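Side-chain contact in putative HMP/thiamine permease protein YkoE (Bacillus subtilis, PDB 5EDL), which binds thiamine as the substrate-binding membrane component of an energy-coupling factor vitamin transporter and is probably responsible for moving it across the membrane: residues A55-K60 with A164-L169. Numbering follows the deposited sequence.
Sequences AYMIRK and AVSDSL
With CG anti to the backbone N (chi1 179°), the Tyr-56 ring reaches helix 140-170 and meets it with its edge and OH, and Asp-167 brings its carboxylate to that OH with CG beside its own backbone N (chi1 -73°). Tyr-56 OH donates a hydrogen bond to Asp-167 OD1 at 2.6 Å, on the syn lone pair of that oxygen. Ring and carboxylate planes are 58° apart. Ser-166 meets the same ring at its edge, in plane, with CB 3.3 Å from Tyr-56 CD2. Its hydroxyl serves its own helix, bonded to the carbonyl of Gly-162. Met-57 lies farther off, with CG 4.0 Å from Ser-166 OG. Leu-180 of helix 179-192 touches both Tyr-56 and Ser-166.

At the end of helix 49-58, Arg-59 turns to positive phi. Arg-59 NE donates to Tyr-56 O at 2.8 Å, while NH2 pairs with Glu-183. A phenylalanine in place of Tyr-56 would probably leave Asp-167 OD1 without its phenol donor. The contact thus ties the C-terminal end of helix 49-58, in a predicted transmembrane segment, to helix 140-170 by a single polar link beside one close edge contact, Ser-166 CB on the Tyr-56 ring. Asp-167 OD2 forms a salt bridge with Lys-163, so the carboxylate is gripped at both oxygens and is likely to stay ionised.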
ATOM      1  N   ALA A  55      -3.975  -5.235  -4.714  1.00 23.76           N
ATOM      2  CA  ALA A  55      -3.585  -5.514  -6.097  1.00 27.28           C
ATOM      3  C   ALA A  55      -2.998  -6.920  -6.224  1.00 23.16           C
ATOM      4  O   ALA A  55      -3.370  -7.683  -7.111  1.00 23.96           O
ATOM      5  CB  ALA A  55      -2.585  -4.478  -6.603  1.00 23.49           C
ATOM      6  N   TYR A  56      -2.067  -7.240  -5.335  1.00 22.75           N
ATOM      7  CA  TYR A  56      -1.395  -8.535  -5.364  1.00 32.40           C
ATOM      8  C   TYR A  56      -2.393  -9.685  -5.121  1.00 23.23           C
ATOM      9  O   TYR A  56      -2.292 -10.745  -5.741  1.00 24.17           O
ATOM     10  CB  TYR A  56      -0.258  -8.533  -4.334  1.00 23.16           C
ATOM     11  CG  TYR A  56       0.560  -9.803  -4.201  1.00 24.16           C
ATOM     12  CD1 TYR A  56       1.396 -10.241  -5.220  1.00 25.67           C
ATOM     13  CD2 TYR A  56       0.525 -10.532  -3.029  1.00 24.00           C
ATOM     14  CE1 TYR A  56       2.153 -11.404  -5.079  1.00 30.41           C
ATOM     15  CE2 TYR A  56       1.273 -11.678  -2.871  1.00 25.28           C
ATOM     16  CZ  TYR A  56       2.078 -12.118  -3.893  1.00 26.78           C
ATOM     17  OH  TYR A  56       2.810 -13.249  -3.693  1.00 28.40           O
ATOM     18  N   MET A  57      -3.383  -9.457  -4.263  1.00 23.53           N
ATOM     19  CA  MET A  57      -4.388 -10.482  -3.977  1.00 23.44           C
ATOM     20  C   MET A  57      -5.382 -10.652  -5.115  1.00 26.64           C
ATOM     21  O   MET A  57      -5.686 -11.769  -5.505  1.00 23.43           O
ATOM     22  CB  MET A  57      -5.174 -10.162  -2.703  1.00 21.57           C
ATOM     23  CG  MET A  57      -4.429 -10.375  -1.393  1.00 36.14           C
ATOM     24  SD  MET A  57      -5.566 -10.086  -0.001  1.00 45.46           S
ATOM     25  CE  MET A  57      -7.139 -10.294  -0.856  1.00 21.33           C
ATOM     26  N   ILE A  58      -5.893  -9.535  -5.630  1.00 26.21           N
ATOM     27  CA  ILE A  58      -7.052  -9.565  -6.512  1.00 25.30           C
ATOM     28  C   ILE A  58      -6.651  -9.506  -7.983  1.00 24.44           C
ATOM     29  O   ILE A  58      -7.249 -10.175  -8.822  1.00 25.28           O
ATOM     30  CB  ILE A  58      -8.018  -8.410  -6.178  1.00 26.85           C
ATOM     31  CG1 ILE A  58      -8.581  -8.610  -4.769  1.00 22.30           C
ATOM     32  CG2 ILE A  58      -9.119  -8.313  -7.228  1.00 23.87           C
ATOM     33  CD1 ILE A  58      -9.378  -7.431  -4.243  1.00 23.82           C
ATOM     34  N   ARG A  59      -5.632  -8.700  -8.272  1.00 26.25           N
ATOM     35  CA  ARG A  59      -4.980  -8.663  -9.576  1.00 26.66           C
ATOM     36  C   ARG A  59      -5.920  -8.189 -10.686  1.00 29.51           C
ATOM     37  O   ARG A  59      -5.905  -8.716 -11.788  1.00 28.70           O
ATOM     38  CB  ARG A  59      -4.388 -10.047  -9.905  1.00 28.14           C
ATOM     39  CG  ARG A  59      -3.376 -10.496  -8.845  1.00 27.72           C
ATOM     40  CD  ARG A  59      -2.540 -11.720  -9.222  1.00 32.85           C
ATOM     41  NE  ARG A  59      -1.533 -11.943  -8.188  1.00 28.86           N
ATOM     42  CZ  ARG A  59      -0.616 -12.896  -8.199  1.00 30.11           C
ATOM     43  NH1 ARG A  59      -0.562 -13.770  -9.193  1.00 31.87           N
ATOM     44  NH2 ARG A  59       0.246 -12.982  -7.195  1.00 29.84           N
ATOM     45  N   LYS A  60      -6.725  -7.175 -10.381  1.00 26.64           N
ATOM     46  CA  LYS A  60      -7.609  -6.577 -11.363  1.00 27.40           C
ATOM     47  C   LYS A  60      -7.479  -5.047 -11.285  1.00 26.10           C
ATOM     48  O   LYS A  60      -7.070  -4.514 -10.265  1.00 24.81           O
ATOM     49  CB  LYS A  60      -9.050  -7.033 -11.136  1.00 29.10           C
ATOM     50  CG  LYS A  60      -9.219  -8.547 -11.274  1.00 31.75           C
ATOM     51  CD  LYS A  60     -10.648  -9.006 -11.159  1.00 32.09           C
ATOM     52  CE  LYS A  60     -10.745 -10.522 -11.417  1.00 34.22           C
ATOM     53  NZ  LYS A  60     -12.098 -11.055 -11.143  1.00 36.10           N
ATOM     54  N   ALA A 164       4.409 -10.105   1.841  1.00 26.51           N
ATOM     55  CA  ALA A 164       4.506 -11.018   2.976  1.00 28.05           C
ATOM     56  C   ALA A 164       3.169 -11.202   3.705  1.00 27.79           C
ATOM     57  O   ALA A 164       2.773 -12.318   4.019  1.00 28.71           O
ATOM     58  CB  ALA A 164       5.568 -10.532   3.954  1.00 28.32           C
ATOM     59  N   VAL A 165       2.490 -10.099   3.992  1.00 31.28           N
ATOM     60  CA  VAL A 165       1.183 -10.178   4.618  1.00 27.40           C
ATOM     61  C   VAL A 165       0.194 -10.978   3.749  1.00 27.43           C
ATOM     62  O   VAL A 165      -0.516 -11.857   4.238  1.00 28.37           O
ATOM     63  CB  VAL A 165       0.614  -8.773   4.878  1.00 30.34           C
ATOM     64  CG1 VAL A 165      -0.842  -8.865   5.339  1.00 27.37           C
ATOM     65  CG2 VAL A 165       1.498  -8.023   5.897  1.00 27.95           C
ATOM     66  N   SER A 166       0.165 -10.654   2.460  1.00 26.58           N
ATOM     67  CA  SER A 166      -0.750 -11.281   1.507  1.00 27.98           C
ATOM     68  C   SER A 166      -0.506 -12.779   1.410  1.00 28.58           C
ATOM     69  O   SER A 166      -1.449 -13.571   1.463  1.00 28.38           O
ATOM     70  CB  SER A 166      -0.604 -10.641   0.123  1.00 25.89           C
ATOM     71  OG  SER A 166      -0.910  -9.255   0.169  1.00 25.18           O
ATOM     72  N   ASP A 167       0.768 -13.149   1.281  1.00 27.84           N
ATOM     73  CA  ASP A 167       1.173 -14.551   1.214  1.00 28.97           C
ATOM     74  C   ASP A 167       0.741 -15.301   2.473  1.00 30.06           C
ATOM     75  O   ASP A 167       0.211 -16.422   2.390  1.00 30.99           O
ATOM     76  CB  ASP A 167       2.694 -14.677   1.023  1.00 29.31           C
ATOM     77  CG  ASP A 167       3.149 -14.310  -0.389  1.00 31.06           C
ATOM     78  OD1 ASP A 167       2.286 -14.203  -1.281  1.00 28.33           O
ATOM     79  OD2 ASP A 167       4.374 -14.145  -0.604  1.00 29.05           O
ATOM     80  N   SER A 168       0.973 -14.679   3.631  1.00 30.12           N
ATOM     81  CA  SER A 168       0.568 -15.260   4.910  1.00 31.37           C
ATOM     82  C   SER A 168      -0.931 -15.529   4.946  1.00 31.65           C
ATOM     83  O   SER A 168      -1.363 -16.582   5.381  1.00 32.91           O
ATOM     84  CB  SER A 168       0.955 -14.343   6.077  1.00 31.46           C
ATOM     85  OG  SER A 168       2.361 -14.237   6.196  1.00 38.34           O
ATOM     86  N   LEU A 169      -1.721 -14.570   4.478  1.00 30.68           N
ATOM     87  CA  LEU A 169      -3.166 -14.761   4.380  1.00 31.15           C
ATOM     88  C   LEU A 169      -3.508 -15.902   3.418  1.00 31.59           C
ATOM     89  O   LEU A 169      -4.335 -16.757   3.731  1.00 32.78           O
ATOM     90  CB  LEU A 169      -3.853 -13.471   3.933  1.00 30.22           C
ATOM     91  CG  LEU A 169      -3.988 -12.382   5.008  1.00 39.73           C
ATOM     92  CD1 LEU A 169      -4.323 -11.024   4.388  1.00 33.83           C
ATOM     93  CD2 LEU A 169      -5.045 -12.782   6.045  1.00 38.51           C
TER